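Local atomic coordinates of aminotransferase (Bacillus subtilis, PDB entry 6L1N), a protein that probably catalyses a pyridoxal-phosphate-dependent transamination of the class I family, and takes part in the biosynthesis of the dipeptide antibiotic bacilysin. Residues A[323-328]-A[367-372]; A[329-334]-A[389-394]. All blocks are in the same frame, centred on the assembly; numbering follows the deposited sequence.

Contact 1: residues A[323-328]-A[367-372]; sequences TFYVWA and RISMVS. With GLY (glycine), chain C.
Arg367 lays its guanidinium face against the Tyr325 ring, and both side chains reach a bound glycine from an antiparallel strand pair of the class I aminotransferase fold. The guanidinium grips the glycine carboxylate with two bonds, NH1 to O at 2.8 Å and NH2 to OXT at 3.0 Å, with the carboxylate carbon in the guanidinium plane. This two-pronged arginine-carboxylate grip is the family's usual way of holding an amino-acid substrate. The glycine amino N donates to Tyr325 OH at 3.0 Å, and that hydroxyl also bonds to Tyr209, a probable pyridoxal-phosphate ligand.

The phenol lies almost flat against the guanidinium, planes 14° apart, with CE1 over the middle of the group and Arg367 CD over the same ring face. Phe324 CD1 lies over the rim of the opposite face. The arginine chain runs extended and then bends at chi3 (72°), which turns its end along the ring toward the ligand. Its NH1 also donates to Asn178 and its NH2 to the carbonyl of Gly38, which likewise binds Ser369 OG; these extra bonds should fix the guanidinium's rotation.

In the strand pair, Val326 N donates to Ile368 O at 2.8 Å and Ile368 N to Val326 O at 2.9 Å, and both side chains point to the face covered by helix 289-313. Past the strand, Met370 is the centre of an inverse gamma turn; its N reaches Phe324 O at 2.9 Å, and its CE touches Val326 CG2. Val371 CG1 sits over the Phe324 ring, 4.2 Å from the centroid.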
loop_
_atom_site.group_PDB
_atom_site.type_symbol
_atom_site.label_atom_id
_atom_site.label_comp_id
_atom_site.label_asym_id
_atom_site.label_seq_id
_atom_site.Cartn_x
_atom_site.Cartn_y
_atom_site.Cartn_z
ATOM N N THR A 323 -8.665 -16.823 18.336
ATOM C CA THR A 323 -7.399 -16.787 17.564
ATOM C C THR A 323 -6.791 -18.192 17.477
ATOM O O THR A 323 -7.253 -19.131 18.094
ATOM C CB THR A 323 -6.318 -15.789 18.141
ATOM O OG1 THR A 323 -5.605 -16.375 19.234
ATOM C CG2 THR A 323 -6.932 -14.428 18.555
ATOM N N PHE A 324 -5.723 -18.312 16.745
ATOM C CA PHE A 324 -4.965 -19.551 16.747
ATOM C C PHE A 324 -3.664 -19.496 17.563
ATOM O O PHE A 324 -2.785 -20.292 17.320
ATOM C CB PHE A 324 -4.730 -20.055 15.319
ATOM C CG PHE A 324 -4.130 -19.052 14.379
ATOM C CD1 PHE A 324 -2.922 -18.403 14.650
ATOM C CD2 PHE A 324 -4.767 -18.761 13.184
ATOM C CE1 PHE A 324 -2.386 -17.483 13.763
ATOM C CE2 PHE A 324 -4.211 -17.843 12.282
ATOM C CZ PHE A 324 -3.029 -17.194 12.578
ATOM N N TYR A 325 -3.583 -18.583 18.539
ATOM C CA TYR A 325 -2.365 -18.352 19.368
ATOM C C TYR A 325 -2.479 -18.936 20.762
ATOM O O TYR A 325 -3.503 -18.802 21.443
ATOM C CB TYR A 325 -2.065 -16.856 19.540
ATOM C CG TYR A 325 -1.799 -16.120 18.258
ATOM C CD1 TYR A 325 -0.720 -16.445 17.470
ATOM C CD2 TYR A 325 -2.617 -15.092 17.862
ATOM C CE1 TYR A 325 -0.464 -15.783 16.268
ATOM C CE2 TYR A 325 -2.381 -14.405 16.664
ATOM C CZ TYR A 325 -1.297 -14.737 15.873
ATOM O OH TYR A 325 -1.060 -14.045 14.702
ATOM N N VAL A 326 -1.414 -19.573 21.187
ATOM C CA VAL A 326 -1.298 -19.993 22.577
ATOM C C VAL A 326 -0.329 -19.036 23.265
ATOM O O VAL A 326 0.785 -18.931 22.825
ATOM C CB VAL A 326 -0.689 -21.433 22.631
ATOM C CG1 VAL A 326 -0.423 -21.857 24.046
ATOM C CG2 VAL A 326 -1.650 -22.420 21.952
ATOM N N TRP A 327 -0.718 -18.460 24.386
ATOM C CA TRP A 327 0.096 -17.492 25.139
ATOM C C TRP A 327 0.573 -18.183 26.411
ATOM O O TRP A 327 -0.154 -18.284 27.394
ATOM C CB TRP A 327 -0.801 -16.299 25.478
ATOM C CG TRP A 327 -0.183 -15.140 26.184
ATOM C CD1 TRP A 327 -0.607 -14.575 27.357
ATOM C CD2 TRP A 327 0.925 -14.323 25.725
ATOM N NE1 TRP A 327 0.204 -13.506 27.691
ATOM C CE2 TRP A 327 1.127 -13.303 26.701
ATOM C CE3 TRP A 327 1.728 -14.340 24.600
ATOM C CZ2 TRP A 327 2.112 -12.316 26.573
ATOM C CZ3 TRP A 327 2.711 -13.357 24.454
ATOM C CH2 TRP A 327 2.883 -12.341 25.443
ATOM N N ALA A 328 1.789 -18.670 26.362
ATOM C CA ALA A 328 2.334 -19.582 27.343
ATOM C C ALA A 328 3.399 -18.883 28.225
ATOM O O ALA A 328 4.301 -18.198 27.731
ATOM C CB ALA A 328 2.957 -20.737 26.617
ATOM N N ARG A 367 4.453 -16.593 22.525
ATOM C CA ARG A 367 3.295 -16.794 21.675
ATOM C C ARG A 367 3.648 -17.947 20.720
ATOM O O ARG A 367 4.699 -17.942 20.091
ATOM C CB ARG A 367 2.928 -15.510 20.902
ATOM C CG ARG A 367 1.564 -15.546 20.225
ATOM C CD ARG A 367 1.416 -14.459 19.163
ATOM N NE ARG A 367 2.207 -14.723 17.978
ATOM C CZ ARG A 367 2.206 -13.971 16.871
ATOM N NH1 ARG A 367 1.459 -12.895 16.798
ATOM N NH2 ARG A 367 2.956 -14.315 15.851
ATOM N N ILE A 368 2.784 -18.949 20.687
ATOM C CA ILE A 368 2.913 -20.095 19.812
ATOM C C ILE A 368 1.680 -20.132 18.904
ATOM O O ILE A 368 0.566 -20.221 19.358
ATOM C CB ILE A 368 3.013 -21.412 20.631
ATOM C CG1 ILE A 368 4.085 -21.254 21.738
ATOM C CG2 ILE A 368 3.404 -22.562 19.744
ATOM C CD1 ILE A 368 4.064 -22.347 22.788
ATOM N N SER A 369 1.913 -20.098 17.609
ATOM C CA SER A 369 0.856 -20.101 16.593
ATOM C C SER A 369 0.536 -21.507 16.097
ATOM O O SER A 369 1.430 -22.247 15.744
ATOM C CB SER A 369 1.358 -19.322 15.393
ATOM O OG SER A 369 1.847 -18.057 15.811
ATOM N N MET A 370 -0.743 -21.845 16.060
ATOM C CA MET A 370 -1.183 -23.209 15.727
ATOM C C MET A 370 -1.337 -23.299 14.188
ATOM O O MET A 370 -2.417 -23.569 13.710
ATOM C CB MET A 370 -2.514 -23.537 16.435
ATOM C CG MET A 370 -2.451 -23.606 17.957
ATOM S SD MET A 370 -1.340 -24.879 18.595
ATOM C CE MET A 370 0.150 -23.942 18.872
ATOM N N VAL A 371 -0.242 -23.095 13.457
ATOM C CA VAL A 371 -0.238 -23.042 12.013
ATOM C C VAL A 371 0.499 -24.248 11.422
ATOM O O VAL A 371 1.204 -24.116 10.444
ATOM C CB VAL A 371 0.361 -21.713 11.471
ATOM C CG1 VAL A 371 -0.599 -20.558 11.769
ATOM C CG2 VAL A 371 1.794 -21.471 11.983
ATOM N N SER A 372 0.351 -25.411 12.055
ATOM C CA SER A 372 0.832 -26.651 11.518
ATOM C C SER A 372 -0.127 -27.769 11.850
ATOM O O SER A 372 -1.001 -27.624 12.719
ATOM C CB SER A 372 2.206 -26.957 12.059
ATOM O OG SER A 372 3.029 -25.855 11.824
HETATM N N GLY C . -0.309 -12.179 12.504
HETATM C CA GLY C . 0.239 -11.079 13.320
HETATM C C GLY C . 1.473 -11.609 13.974
HETATM O O GLY C . 2.013 -11.000 14.874
HETATM O OXT GLY C . 1.945 -12.669 13.562
#

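Contact 2: residues A[329-334]-A[389-394]; sequences EIPNTF and LPFGSL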
loop_
_atom_site.group_PDB
_atom_site.type_symbol
_atom_site.label_atom_id
_atom_site.label_comp_id
_atom_site.label_asym_id
_atom_site.label_seq_id
_atom_site.Cartn_x
_atom_site.Cartn_y
_atom_site.Cartn_z
ATOM N N GLU A 329 3.277 -19.084 29.528
ATOM C CA GLU A 329 4.234 -18.623 30.501
ATOM C C GLU A 329 5.483 -19.500 30.383
ATOM O O GLU A 329 5.386 -20.712 30.250
ATOM C CB GLU A 329 3.612 -18.695 31.918
ATOM C CG GLU A 329 4.136 -17.641 32.866
ATOM C CD GLU A 329 3.469 -17.692 34.241
ATOM O OE1 GLU A 329 2.338 -18.221 34.365
ATOM O OE2 GLU A 329 4.080 -17.191 35.206
ATOM N N ILE A 330 6.650 -18.889 30.384
ATOM C CA ILE A 330 7.928 -19.627 30.213
ATOM C C ILE A 330 8.325 -20.353 31.496
ATOM O O ILE A 330 8.271 -19.752 32.542
ATOM C CB ILE A 330 9.053 -18.644 29.845
ATOM C CG1 ILE A 330 8.736 -18.019 28.490
ATOM C CG2 ILE A 330 10.432 -19.279 29.795
ATOM C CD1 ILE A 330 9.603 -16.825 28.195
ATOM N N PRO A 331 8.801 -21.620 31.403
ATOM C CA PRO A 331 9.200 -22.284 32.662
ATOM C C PRO A 331 10.392 -21.599 33.322
ATOM O O PRO A 331 11.210 -20.918 32.648
ATOM C CB PRO A 331 9.504 -23.741 32.243
ATOM C CG PRO A 331 8.840 -23.899 30.901
ATOM C CD PRO A 331 8.906 -22.544 30.251
ATOM N N ASN A 332 10.451 -21.759 34.637
ATOM C CA ASN A 332 11.395 -21.031 35.491
ATOM C C ASN A 332 12.862 -21.450 35.249
ATOM O O ASN A 332 13.793 -20.768 35.659
ATOM C CB ASN A 332 10.995 -21.168 36.962
ATOM C CG ASN A 332 9.649 -20.507 37.277
ATOM O OD1 ASN A 332 8.633 -21.168 37.337
ATOM N ND2 ASN A 332 9.651 -19.220 37.473
ATOM N N THR A 333 13.055 -22.537 34.506
ATOM C CA THR A 333 14.398 -23.016 34.167
ATOM C C THR A 333 15.095 -22.059 33.220
ATOM O O THR A 333 16.315 -21.999 33.132
ATOM C CB THR A 333 14.306 -24.389 33.456
ATOM O OG1 THR A 333 13.280 -25.188 34.085
ATOM C CG2 THR A 333 15.666 -25.098 33.495
ATOM N N PHE A 334 14.295 -21.345 32.453
ATOM C CA PHE A 334 14.796 -20.490 31.415
ATOM C C PHE A 334 14.797 -19.040 31.816
ATOM O O PHE A 334 14.064 -18.605 32.713
ATOM C CB PHE A 334 13.940 -20.681 30.188
ATOM C CG PHE A 334 13.969 -22.106 29.684
ATOM C CD1 PHE A 334 14.939 -22.516 28.757
ATOM C CD2 PHE A 334 13.040 -23.039 30.149
ATOM C CE1 PHE A 334 14.953 -23.832 28.278
ATOM C CE2 PHE A 334 13.068 -24.356 29.698
ATOM C CZ PHE A 334 14.016 -24.751 28.764
ATOM N N LEU A 389 15.047 -30.921 29.754
ATOM C CA LEU A 389 15.024 -29.811 30.683
ATOM C C LEU A 389 13.728 -29.899 31.435
ATOM O O LEU A 389 12.749 -30.440 30.903
ATOM C CB LEU A 389 15.186 -28.470 29.958
ATOM C CG LEU A 389 16.649 -28.047 29.711
ATOM C CD1 LEU A 389 16.787 -27.005 28.602
ATOM C CD2 LEU A 389 17.323 -27.507 30.979
ATOM N N PRO A 390 13.712 -29.447 32.702
ATOM C CA PRO A 390 12.437 -29.341 33.390
ATOM C C PRO A 390 11.566 -28.226 32.796
ATOM O O PRO A 390 11.954 -27.035 32.862
ATOM C CB PRO A 390 12.835 -29.017 34.843
ATOM C CG PRO A 390 14.196 -28.428 34.752
ATOM C CD PRO A 390 14.843 -29.132 33.605
ATOM N N PHE A 391 10.418 -28.613 32.236
ATOM C CA PHE A 391 9.459 -27.670 31.626
ATOM C C PHE A 391 8.213 -27.478 32.431
ATOM O O PHE A 391 7.324 -26.733 32.000
ATOM C CB PHE A 391 9.090 -28.124 30.191
ATOM C CG PHE A 391 9.911 -27.469 29.110
ATOM C CD1 PHE A 391 9.389 -26.418 28.384
ATOM C CD2 PHE A 391 11.210 -27.900 28.841
ATOM C CE1 PHE A 391 10.136 -25.812 27.407
ATOM C CE2 PHE A 391 11.972 -27.306 27.856
ATOM C CZ PHE A 391 11.424 -26.248 27.133
ATOM N N GLY A 392 8.129 -28.143 33.591
ATOM C CA GLY A 392 6.913 -28.144 34.360
ATOM C C GLY A 392 6.599 -26.750 34.872
ATOM O O GLY A 392 7.532 -26.001 35.167
ATOM N N SER A 393 5.304 -26.400 34.940
ATOM C CA SER A 393 4.856 -25.117 35.456
ATOM C C SER A 393 4.489 -25.223 36.927
ATOM O O SER A 393 4.196 -26.291 37.420
ATOM C CB SER A 393 3.635 -24.593 34.681
ATOM O OG SER A 393 3.892 -24.568 33.296
ATOM N N LEU A 394 4.483 -24.096 37.606
ATOM C CA LEU A 394 4.013 -24.027 38.988
ATOM C C LEU A 394 2.591 -23.474 39.123
ATOM O O LEU A 394 2.243 -22.484 38.488
ATOM C CB LEU A 394 4.983 -23.194 39.784
ATOM C CG LEU A 394 6.318 -23.918 39.959
ATOM C CD1 LEU A 394 7.401 -22.924 40.318
ATOM C CD2 LEU A 394 6.168 -24.971 41.044
HETATM O O HOH W 1 8.134 -23.315 35.980
HETATM O O HOH W 2 5.903 -21.746 35.943
#
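Pro331 and Phe391 have the nearest CA atoms, 5.5 Å apart, between two irregular segments: a type I beta turn from Pro331 to Phe334, closed by Phe334 N to Pro331 O at 3.1 Å, and the irregular tail that follows helix 374-386. The contact lays this tail along the loop that leads from strand 325-329 into helix 337-347.

The direct polar link between the segments is Thr333 OG1 donating to Pro390 O at 2.6 Å, within the carbonyl plane. A chi1 of -39° sets the hydroxyl beside the backbone N, facing the tail, while CG2 of the same residue rests on Pro390 CG and Leu389 CD2.

Among the rings, Phe334 CE2 lies 3.5 Å above one face of Phe391, toward its rim; the planes meet obliquely at 56°, with the centroids 4.9 Å apart. Leu389 CD1 packs beside Phe334 CZ, and Pro331 CG lies against Phe391 CD1 at 3.6 Å and close to the carbonyl oxygen of Phe391. Trp315, in a loop, meets the Phe391 ring, and Phe340, on helix 337-347, meets that of Phe334 edge-to-face, joining both elements to the cluster.

Toward Leu394 water takes over. One molecule accepts from Asn332 N and donates to Asn332 OD1 and Gly392 O, bridging turn and tail; a second donates to Asn332 OD1 and accepts from Leu394 N at 3.2 Å.

In the fold
Residues 323-334 run continuously through both contacts: strand 325-329 gives most of its length to contact 1, and its last residue, Glu329, opens segment 329-334. The chain then passes through helix 337-347 and strand 350-354 to strand 365-369, where contact 1 closes a loop of 38 intervening residues. Helix 374-386 follows, and the tail at 389-394 closes contact 2 across 54. The order 323-328, 329-334, 367-372, 389-394 alternates the two contacts, so they cross. Contact 1 joins neighbouring strands of the four-stranded sheet beside the ligand; contact 2 holds the last modelled residues against the loop leaving that sheet. The contact centres are about 18 Å apart.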